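Local coordinates for protein hyaluronidase-phage associated (Streptococcus pyogenes, PDB 2WB3) that probably cleaves hyaluronan by elimination as a phage tail-fibre lyase, built largely as a trimeric triple-stranded beta-helix, at residues Ile46-Pro51 / Glu59-Leu64; Leu64-Val69 / Gln81-Asn86; Lys94-Arg99 / Phe106-Asp111. All coordinates share one frame; numbering follows the deposited sequence.

Interaction 1 of 3, residues Ile46-Pro51 / Glu59-Leu64; sequences ITHENP and ENAAAL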
loop_
_atom_site.group_PDB
_atom_site.type_symbol
_atom_site.label_atom_id
_atom_site.label_comp_id
_atom_site.label_asym_id
_atom_site.label_seq_id
_atom_site.Cartn_x
_atom_site.Cartn_y
_atom_site.Cartn_z
ATOM N N ILE A 46 -16.036 -8.841 -4.245
ATOM C CA ILE A 46 -15.052 -9.899 -4.471
ATOM C C ILE A 46 -15.563 -10.651 -5.700
ATOM O O ILE A 46 -16.688 -11.126 -5.719
ATOM C CB ILE A 46 -14.956 -10.892 -3.286
ATOM C CG1 ILE A 46 -14.655 -10.202 -1.932
ATOM C CG2 ILE A 46 -13.829 -11.917 -3.582
ATOM C CD1 ILE A 46 -14.731 -11.200 -0.696
ATOM N N THR A 47 -14.706 -10.778 -6.713
ATOM C CA THR A 47 -14.992 -11.648 -7.846
ATOM C C THR A 47 -14.048 -12.830 -7.943
ATOM O O THR A 47 -12.861 -12.678 -7.963
ATOM C CB THR A 47 -14.921 -10.903 -9.150
ATOM O OG1 THR A 47 -15.899 -9.884 -9.087
ATOM C CG2 THR A 47 -15.320 -11.811 -10.367
ATOM N N HIS A 48 -14.608 -14.028 -8.022
ATOM C CA HIS A 48 -13.749 -15.170 -8.317
ATOM C C HIS A 48 -14.042 -15.551 -9.767
ATOM O O HIS A 48 -15.187 -15.744 -10.098
ATOM C CB HIS A 48 -14.103 -16.350 -7.440
ATOM C CG HIS A 48 -13.343 -17.579 -7.823
ATOM N ND1 HIS A 48 -13.786 -18.422 -8.808
ATOM C CD2 HIS A 48 -12.112 -18.031 -7.470
ATOM C CE1 HIS A 48 -12.888 -19.372 -9.027
ATOM N NE2 HIS A 48 -11.863 -19.161 -8.230
ATOM N N GLU A 49 -12.997 -15.732 -10.565
ATOM C CA GLU A 49 -13.094 -16.188 -11.953
ATOM C C GLU A 49 -12.407 -17.563 -12.093
ATOM O O GLU A 49 -11.303 -17.759 -11.625
ATOM C CB GLU A 49 -12.379 -15.172 -12.845
ATOM C CG GLU A 49 -12.651 -15.358 -14.338
ATOM C CD GLU A 49 -11.778 -14.484 -15.196
ATOM O OE1 GLU A 49 -11.458 -13.350 -14.775
ATOM O OE2 GLU A 49 -11.414 -14.942 -16.305
ATOM N N ASN A 50 -13.093 -18.536 -12.668
ATOM C CA ASN A 50 -12.465 -19.822 -12.986
ATOM C C ASN A 50 -11.167 -19.552 -13.762
ATOM O O ASN A 50 -11.166 -18.815 -14.761
ATOM C CB ASN A 50 -13.460 -20.676 -13.780
ATOM C CG ASN A 50 -13.046 -22.158 -13.863
ATOM O OD1 ASN A 50 -11.883 -22.515 -13.608
ATOM N ND2 ASN A 50 -14.022 -23.019 -14.116
ATOM N N PRO A 51 -10.015 -20.050 -13.250
ATOM C CA PRO A 51 -8.790 -19.872 -14.025
ATOM C C PRO A 51 -8.788 -20.750 -15.307
ATOM O O PRO A 51 -7.917 -20.586 -16.140
ATOM C CB PRO A 51 -7.700 -20.435 -13.111
ATOM C CG PRO A 51 -8.390 -21.386 -12.201
ATOM C CD PRO A 51 -9.781 -20.755 -11.971
ATOM N N GLU A 59 -13.916 -26.395 -8.449
ATOM C CA GLU A 59 -14.928 -26.841 -7.525
ATOM C C GLU A 59 -14.592 -26.679 -6.011
ATOM O O GLU A 59 -15.525 -26.620 -5.184
ATOM C CB GLU A 59 -15.312 -28.281 -7.799
ATOM C CG GLU A 59 -14.184 -29.267 -7.606
ATOM C CD GLU A 59 -14.688 -30.700 -7.797
ATOM O OE1 GLU A 59 -15.699 -30.870 -8.517
ATOM O OE2 GLU A 59 -14.107 -31.637 -7.206
ATOM N N ASN A 60 -13.321 -26.606 -5.653
ATOM C CA ASN A 60 -12.973 -26.335 -4.243
ATOM C C ASN A 60 -12.735 -24.848 -3.936
ATOM O O ASN A 60 -12.412 -24.513 -2.774
ATOM C CB ASN A 60 -11.715 -27.091 -3.805
ATOM C CG ASN A 60 -11.880 -28.602 -3.857
ATOM O OD1 ASN A 60 -11.181 -29.269 -4.616
ATOM N ND2 ASN A 60 -12.830 -29.119 -3.133
ATOM N N ALA A 61 -12.851 -23.976 -4.948
ATOM C CA ALA A 61 -12.473 -22.579 -4.808
ATOM C C ALA A 61 -13.662 -21.878 -4.181
ATOM O O ALA A 61 -14.756 -22.423 -4.168
ATOM C CB ALA A 61 -12.178 -21.937 -6.184
ATOM N N ALA A 62 -13.457 -20.647 -3.727
ATOM C CA ALA A 62 -14.539 -19.844 -3.158
ATOM C C ALA A 62 -14.215 -18.366 -3.399
ATOM O O ALA A 62 -13.088 -18.022 -3.616
ATOM C CB ALA A 62 -14.693 -20.152 -1.605
ATOM N N ALA A 63 -15.215 -17.484 -3.434
ATOM C CA ALA A 63 -14.897 -16.060 -3.426
ATOM C C ALA A 63 -14.392 -15.673 -2.046
ATOM O O ALA A 63 -13.492 -14.888 -1.938
ATOM C CB ALA A 63 -16.165 -15.253 -3.767
ATOM N N LEU A 64 -15.030 -16.155 -0.988
ATOM C CA LEU A 64 -14.603 -15.773 0.369
ATOM C C LEU A 64 -14.422 -17.032 1.211
ATOM O O LEU A 64 -15.348 -17.839 1.306
ATOM C CB LEU A 64 -15.663 -14.896 1.017
ATOM C CG LEU A 64 -15.410 -14.640 2.538
ATOM C CD1 LEU A 64 -14.115 -13.852 2.755
ATOM C CD2 LEU A 64 -16.589 -13.847 3.059
#

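Interaction 2 of 3, residues Leu64-Val69 / Gln81-Asn86; sequences LSIDIV and QGIYIN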
loop_
_atom_site.group_PDB
_atom_site.type_symbol
_atom_site.label_atom_id
_atom_site.label_comp_id
_atom_site.label_asym_id
_atom_site.label_seq_id
_atom_site.Cartn_x
_atom_site.Cartn_y
_atom_site.Cartn_z
ATOM N N LEU A 64 -15.030 -16.155 -0.988
ATOM C CA LEU A 64 -14.603 -15.773 0.369
ATOM C C LEU A 64 -14.422 -17.032 1.211
ATOM O O LEU A 64 -15.348 -17.839 1.306
ATOM C CB LEU A 64 -15.663 -14.896 1.017
ATOM C CG LEU A 64 -15.410 -14.640 2.538
ATOM C CD1 LEU A 64 -14.115 -13.852 2.755
ATOM C CD2 LEU A 64 -16.589 -13.847 3.059
ATOM N N SER A 65 -13.246 -17.200 1.811
ATOM C CA SER A 65 -13.023 -18.379 2.618
ATOM C C SER A 65 -12.683 -17.869 4.050
ATOM O O SER A 65 -11.832 -17.009 4.220
ATOM C CB SER A 65 -11.836 -19.216 2.047
ATOM O OG SER A 65 -11.560 -20.244 3.023
ATOM N N ILE A 66 -13.334 -18.428 5.064
ATOM C CA ILE A 66 -13.126 -17.981 6.475
ATOM C C ILE A 66 -12.672 -19.173 7.302
ATOM O O ILE A 66 -13.294 -20.212 7.259
ATOM C CB ILE A 66 -14.431 -17.445 7.077
ATOM C CG1 ILE A 66 -14.670 -16.029 6.460
ATOM C CG2 ILE A 66 -14.377 -17.302 8.651
ATOM C CD1 ILE A 66 -15.998 -15.493 6.766
ATOM N N ASP A 67 -11.602 -19.000 8.066
ATOM C CA ASP A 67 -11.260 -20.010 9.063
ATOM C C ASP A 67 -11.199 -19.400 10.463
ATOM O O ASP A 67 -10.747 -18.286 10.632
ATOM C CB ASP A 67 -9.919 -20.638 8.724
ATOM C CG ASP A 67 -9.706 -21.966 9.436
ATOM O OD1 ASP A 67 -10.614 -22.518 10.042
ATOM O OD2 ASP A 67 -8.596 -22.493 9.375
ATOM N N ILE A 68 -11.652 -20.156 11.452
ATOM C CA ILE A 68 -11.774 -19.681 12.834
ATOM C C ILE A 68 -10.936 -20.672 13.647
ATOM O O ILE A 68 -11.318 -21.838 13.735
ATOM C CB ILE A 68 -13.225 -19.774 13.237
ATOM C CG1 ILE A 68 -14.103 -18.951 12.272
ATOM C CG2 ILE A 68 -13.450 -19.168 14.664
ATOM C CD1 ILE A 68 -15.616 -19.312 12.399
ATOM N N VAL A 69 -9.778 -20.248 14.151
ATOM C CA VAL A 69 -8.834 -21.192 14.788
ATOM C C VAL A 69 -8.467 -20.808 16.243
ATOM O O VAL A 69 -8.582 -19.643 16.649
ATOM C CB VAL A 69 -7.551 -21.381 13.959
ATOM C CG1 VAL A 69 -7.871 -21.930 12.564
ATOM C CG2 VAL A 69 -6.676 -20.088 13.854
ATOM N N GLN A 81 -16.914 -16.187 16.134
ATOM C CA GLN A 81 -18.001 -16.347 15.191
ATOM C C GLN A 81 -17.462 -16.263 13.766
ATOM O O GLN A 81 -16.397 -15.742 13.530
ATOM C CB GLN A 81 -18.993 -15.209 15.434
ATOM C CG GLN A 81 -19.748 -15.380 16.725
ATOM C CD GLN A 81 -20.271 -14.073 17.264
ATOM O OE1 GLN A 81 -19.546 -13.076 17.374
ATOM N NE2 GLN A 81 -21.515 -14.052 17.562
ATOM N N GLY A 82 -18.197 -16.798 12.805
ATOM C CA GLY A 82 -17.733 -16.744 11.426
ATOM C C GLY A 82 -18.061 -15.402 10.824
ATOM O O GLY A 82 -17.200 -14.573 10.631
ATOM N N ILE A 83 -19.318 -15.210 10.512
ATOM C CA ILE A 83 -19.765 -13.920 9.993
ATOM C C ILE A 83 -20.818 -13.307 10.891
ATOM O O ILE A 83 -21.781 -13.956 11.247
ATOM C CB ILE A 83 -20.391 -14.108 8.614
ATOM C CG1 ILE A 83 -19.314 -14.577 7.630
ATOM C CG2 ILE A 83 -21.019 -12.795 8.132
ATOM C CD1 ILE A 83 -19.870 -14.791 6.214
ATOM N N TYR A 84 -20.618 -12.051 11.244
ATOM C CA TYR A 84 -21.517 -11.327 12.086
ATOM C C TYR A 84 -22.033 -10.170 11.249
ATOM O O TYR A 84 -21.277 -9.336 10.815
ATOM C CB TYR A 84 -20.718 -10.776 13.257
ATOM C CG TYR A 84 -21.492 -9.929 14.211
ATOM C CD1 TYR A 84 -22.057 -10.481 15.368
ATOM C CD2 TYR A 84 -21.622 -8.570 14.002
ATOM C CE1 TYR A 84 -22.780 -9.663 16.289
ATOM C CE2 TYR A 84 -22.355 -7.752 14.890
ATOM C CZ TYR A 84 -22.923 -8.308 16.013
ATOM O OH TYR A 84 -23.598 -7.482 16.877
ATOM N N ILE A 85 -23.334 -10.095 11.080
ATOM C CA ILE A 85 -23.938 -8.995 10.278
ATOM C C ILE A 85 -24.906 -8.207 11.126
ATOM O O ILE A 85 -25.806 -8.759 11.709
ATOM C CB ILE A 85 -24.722 -9.556 9.131
ATOM C CG1 ILE A 85 -23.815 -10.320 8.161
ATOM C CG2 ILE A 85 -25.420 -8.417 8.314
ATOM C CD1 ILE A 85 -24.603 -11.148 7.228
ATOM N N ASN A 86 -24.730 -6.906 11.194
ATOM C CA ASN A 86 -25.652 -6.114 11.963
ATOM C C ASN A 86 -26.029 -4.858 11.182
ATOM O O ASN A 86 -25.435 -4.551 10.164
ATOM C CB ASN A 86 -24.948 -5.685 13.235
ATOM C CG ASN A 86 -25.872 -4.999 14.234
ATOM O OD1 ASN A 86 -27.078 -5.263 14.326
ATOM N ND2 ASN A 86 -25.296 -4.136 15.013
#

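Interaction 3 of 3, residues Lys94-Arg99 / Phe106-Asp111; sequences KMLRIR and FYVGPD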
loop_
_atom_site.group_PDB
_atom_site.type_symbol
_atom_site.label_atom_id
_atom_site.label_comp_id
_atom_site.label_asym_id
_atom_site.label_seq_id
_atom_site.Cartn_x
_atom_site.Cartn_y
_atom_site.Cartn_z
ATOM N N LYS A 94 -32.388 -6.816 2.578
ATOM C CA LYS A 94 -32.154 -8.216 2.922
ATOM C C LYS A 94 -30.779 -8.344 3.574
ATOM O O LYS A 94 -29.817 -7.763 3.114
ATOM C CB LYS A 94 -32.253 -9.075 1.643
ATOM C CG LYS A 94 -33.671 -9.064 1.019
ATOM C CD LYS A 94 -33.630 -9.149 -0.520
ATOM C CE LYS A 94 -34.944 -8.639 -1.211
ATOM N NZ LYS A 94 -34.844 -7.326 -1.956
ATOM N N MET A 95 -30.680 -9.082 4.664
ATOM C CA MET A 95 -29.390 -9.196 5.345
ATOM C C MET A 95 -28.406 -10.138 4.569
ATOM O O MET A 95 -27.183 -9.922 4.570
ATOM C CB MET A 95 -29.624 -9.694 6.771
ATOM C CG MET A 95 -30.664 -8.869 7.571
ATOM S SD MET A 95 -30.247 -7.120 7.632
ATOM C CE MET A 95 -28.833 -7.168 8.662
ATOM N N LEU A 96 -28.964 -11.160 3.924
ATOM C CA LEU A 96 -28.203 -12.134 3.132
ATOM C C LEU A 96 -29.068 -12.432 1.903
ATOM O O LEU A 96 -30.245 -12.845 2.026
ATOM C CB LEU A 96 -27.896 -13.424 3.947
ATOM C CG LEU A 96 -27.425 -14.630 3.092
ATOM C CD1 LEU A 96 -26.102 -14.248 2.428
ATOM C CD2 LEU A 96 -27.309 -15.929 3.901
ATOM N N ARG A 97 -28.537 -12.140 0.722
ATOM C CA ARG A 97 -29.271 -12.379 -0.493
ATOM C C ARG A 97 -28.447 -13.225 -1.448
ATOM O O ARG A 97 -27.386 -12.822 -1.848
ATOM C CB ARG A 97 -29.601 -11.051 -1.160
ATOM C CG ARG A 97 -30.455 -11.207 -2.411
ATOM C CD ARG A 97 -31.030 -9.848 -2.817
ATOM N NE ARG A 97 -31.710 -9.916 -4.089
ATOM C CZ ARG A 97 -31.968 -8.861 -4.875
ATOM N NH1 ARG A 97 -31.606 -7.617 -4.522
ATOM N NH2 ARG A 97 -32.593 -9.052 -6.035
ATOM N N ILE A 98 -28.939 -14.397 -1.816
ATOM C CA ILE A 98 -28.116 -15.298 -2.653
ATOM C C ILE A 98 -28.798 -15.504 -3.985
ATOM O O ILE A 98 -29.953 -15.925 -4.017
ATOM C CB ILE A 98 -27.872 -16.631 -1.966
ATOM C CG1 ILE A 98 -27.028 -16.424 -0.681
ATOM C CG2 ILE A 98 -27.235 -17.640 -2.969
ATOM C CD1 ILE A 98 -26.910 -17.694 0.171
ATOM N N ARG A 99 -28.098 -15.199 -5.069
ATOM C CA ARG A 99 -28.661 -15.317 -6.400
ATOM C C ARG A 99 -27.778 -16.190 -7.253
ATOM O O ARG A 99 -26.587 -16.258 -7.028
ATOM C CB ARG A 99 -28.705 -13.940 -7.032
ATOM C CG ARG A 99 -29.367 -12.928 -6.128
ATOM C CD ARG A 99 -29.404 -11.585 -6.775
ATOM N NE ARG A 99 -30.708 -11.398 -7.387
ATOM C CZ ARG A 99 -30.916 -10.670 -8.475
ATOM N NH1 ARG A 99 -29.909 -10.064 -9.076
ATOM N NH2 ARG A 99 -32.138 -10.532 -8.971
ATOM N N PHE A 106 -32.076 -17.754 -2.459
ATOM C CA PHE A 106 -32.237 -17.861 -1.018
ATOM C C PHE A 106 -32.000 -16.490 -0.451
ATOM O O PHE A 106 -31.088 -15.807 -0.887
ATOM C CB PHE A 106 -31.159 -18.823 -0.450
ATOM C CG PHE A 106 -31.237 -19.023 1.052
ATOM C CD1 PHE A 106 -31.947 -20.079 1.587
ATOM C CD2 PHE A 106 -30.561 -18.188 1.925
ATOM C CE1 PHE A 106 -32.023 -20.256 2.952
ATOM C CE2 PHE A 106 -30.641 -18.369 3.325
ATOM C CZ PHE A 106 -31.372 -19.421 3.816
ATOM N N TYR A 107 -32.774 -16.075 0.536
ATOM C CA TYR A 107 -32.429 -14.869 1.272
ATOM C C TYR A 107 -32.856 -14.908 2.723
ATOM O O TYR A 107 -33.741 -15.678 3.110
ATOM C CB TYR A 107 -32.997 -13.625 0.576
ATOM C CG TYR A 107 -34.503 -13.487 0.558
ATOM C CD1 TYR A 107 -35.220 -13.113 1.719
ATOM C CD2 TYR A 107 -35.215 -13.664 -0.634
ATOM C CE1 TYR A 107 -36.601 -12.941 1.681
ATOM C CE2 TYR A 107 -36.602 -13.492 -0.676
ATOM C CZ TYR A 107 -37.273 -13.125 0.474
ATOM O OH TYR A 107 -38.640 -12.998 0.415
ATOM N N VAL A 108 -32.234 -14.048 3.519
ATOM C CA VAL A 108 -32.646 -13.796 4.880
ATOM C C VAL A 108 -33.031 -12.299 4.948
ATOM O O VAL A 108 -32.238 -11.425 4.645
ATOM C CB VAL A 108 -31.520 -14.100 5.861
ATOM C CG1 VAL A 108 -31.911 -13.655 7.285
ATOM C CG2 VAL A 108 -31.213 -15.609 5.850
ATOM N N GLY A 109 -34.278 -12.010 5.276
ATOM C CA GLY A 109 -34.702 -10.628 5.297
ATOM C C GLY A 109 -34.361 -9.931 6.584
ATOM O O GLY A 109 -33.853 -10.561 7.540
ATOM N N PRO A 110 -34.655 -8.621 6.637
ATOM C CA PRO A 110 -34.320 -7.790 7.757
ATOM C C PRO A 110 -34.998 -8.226 9.051
ATOM O O PRO A 110 -34.506 -7.862 10.112
ATOM C CB PRO A 110 -34.794 -6.389 7.319
ATOM C CG PRO A 110 -35.712 -6.624 6.229
ATOM C CD PRO A 110 -35.259 -7.854 5.531
ATOM N N ASP A 111 -36.100 -8.983 8.988
ATOM C CA ASP A 111 -36.751 -9.520 10.199
ATOM C C ASP A 111 -36.293 -10.907 10.525
ATOM O O ASP A 111 -36.729 -11.491 11.496
ATOM C CB ASP A 111 -38.274 -9.491 10.086
ATOM C CG ASP A 111 -38.781 -8.081 9.979
ATOM O OD1 ASP A 111 -38.494 -7.280 10.892
ATOM O OD2 ASP A 111 -39.366 -7.753 8.943
#

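Interaction 1 of 3, residues Ile46-Pro51 / Glu59-Leu64
I46 opens the contact by sending both ends of its side chain to the corner at A63. Its CG2 comes within 3.4 Å of A63 O and also packs on A63 CB at 4.1 Å. CG1 lies beside the backbone N (chi1 -55°) and the chain is extended from there, which carries CD1 past the same carbonyl until it meets L64 CB at 4.2 Å; the two side chains cross at a slant. Two residues on, H48 again faces E59-L64. H48 CB sits 4.1 Å from A63 CA, at the closest pair of alpha carbons, H48 and A63, 5.1 Å apart. With CG anti to the backbone N (chi1 174°), the imidazole is laid along the second segment, and H48 NE2 meets A61 CB at 3.5 Å while H48 CD2 lies 4.0 Å from A62 O. A61 CB and A62 O both lie obliquely to the ring. The polar need of NE2 is met elsewhere, by a hydrogen bond with E38 O of the third subunit. No hydrogen bond joins the two segments themselves: I46 to H48, A62 and L64 pair in parallel with strands of the other two subunits. Such side-chain packing between consecutive passes of one chain, with neighbouring chains supplying the sheet bonding, fits the intertwined triple-stranded beta-helix of this phage tail-fibre hyaluronate lyase.

Interaction 2 of 3, residues Leu64-Val69 / Gln81-Asn86
The backbones of I68 and G82 come no nearer than 6.8 Å between alpha carbons, too far for sheet pairing, and no hydrogen bond spans the segments; strand 64-69 instead presents I66 and I68 to the corner that the chain turns at G82. I68 reaches into that corner. Its CG1 stands beside the backbone N (chi1 -58°) and its chain runs on extended, so that the terminal methyl CD1 ends 3.5 Å from G82 CA, tighter than ordinary van der Waals contact between carbons. The same methyl lies 3.6 Å from G82 N and 3.8 Å from Q81 C, which places it against the peptide that leads into the turn. G82 has no side chain, and the I68 methyl rests on its main chain.

I66, two residues earlier on the same side of the strand, meets the other flank of the corner. Its CD1 touches I83 CG1 at 3.5 Å and I83 CD1 at 4.0 Å, with the two isoleucine side chains crossing at about a right angle; I66 CD1 also stands 4.2 Å from G82 O. The direction of the backbone changes at G82, and both strands pair in parallel with strands of the second and third subunits, as expected of a triple-stranded beta-helix in which three chains wind round one another and turn their aliphatic residues inward. A63 of the third subunit packs on I66 from outside the pair. D67, whose side chain leaves on the side away from Q81-N86, accepts a bond from T88 N of the second subunit at OD1, and a weak, bent bond from I68 N reaches the same oxygen.

Interaction 3 of 3, residues Lys94-Arg99 / Phe106-Asp111
L96 and V108 meet CB to CB at 4.2 Å, forming one low ridge on the face they share with I98 and F106. The F106 ring runs along the same face beside this ridge: CG is anti to the backbone N (chi1 -180°), which lays the ring along its own strand, toward the level of V108, with one side turned to L96 and I98. L96 CD2 meets the ring's edge at CE2, 4.2 Å away and near the ring plane, while I98 CD1 comes obliquely against CD2 at 4.1 Å, so both branches bear on the CD2-CE2 side of the ring, one after the other along it. F114 and S116 of strand 114-116 also touch F106.

The two strands form an antiparallel beta hairpin, their axes 4.7 Å apart and at 173°. I98 N donates to F106 O at 2.7 Å, and V108 N to L96 O at 2.8 Å. At the hairpin's open end M95 and L96 both face V108, a classic beta bulge: M95 N bonds V108 O at 2.8 Å with a bent N-H (131°), and L96 N makes a weak second bond to that carbonyl.

The extra residue of the bulge turns M95 off the regular face. Bent at chi2 and chi3, its side chain curls round the P110 end, where M95 CG packs 3.8 Å from P110 CA. P110 CD fits in turn against K94 CA. On the other face Y107 CB lies alongside R97 CA and close to L96 O, and the Y107 ring meets that of W115 at a shallow angle. R97 NE is salt-bridged to D104.

Overall arrangement
All three contacts are mainly buried and follow one another along the chain, but they differ in kind. Interactions 1 and 2 share L64, at the junction where the loop before strand 64-69 becomes the strand, and both join their segments by side-chain packing without a cross-segment hydrogen bond. Interaction 3, whose partly exposed residues give it a surface side, is held by backbone bonds within one hairpin. It lies about 17 Å from interaction 2, centre to centre, and touches it where I85 CG2 packs 3.7 Å from M95 CE; interaction 1 does not touch it. Residues of the third subunit reach all three, so each contact belongs to the trimeric interface.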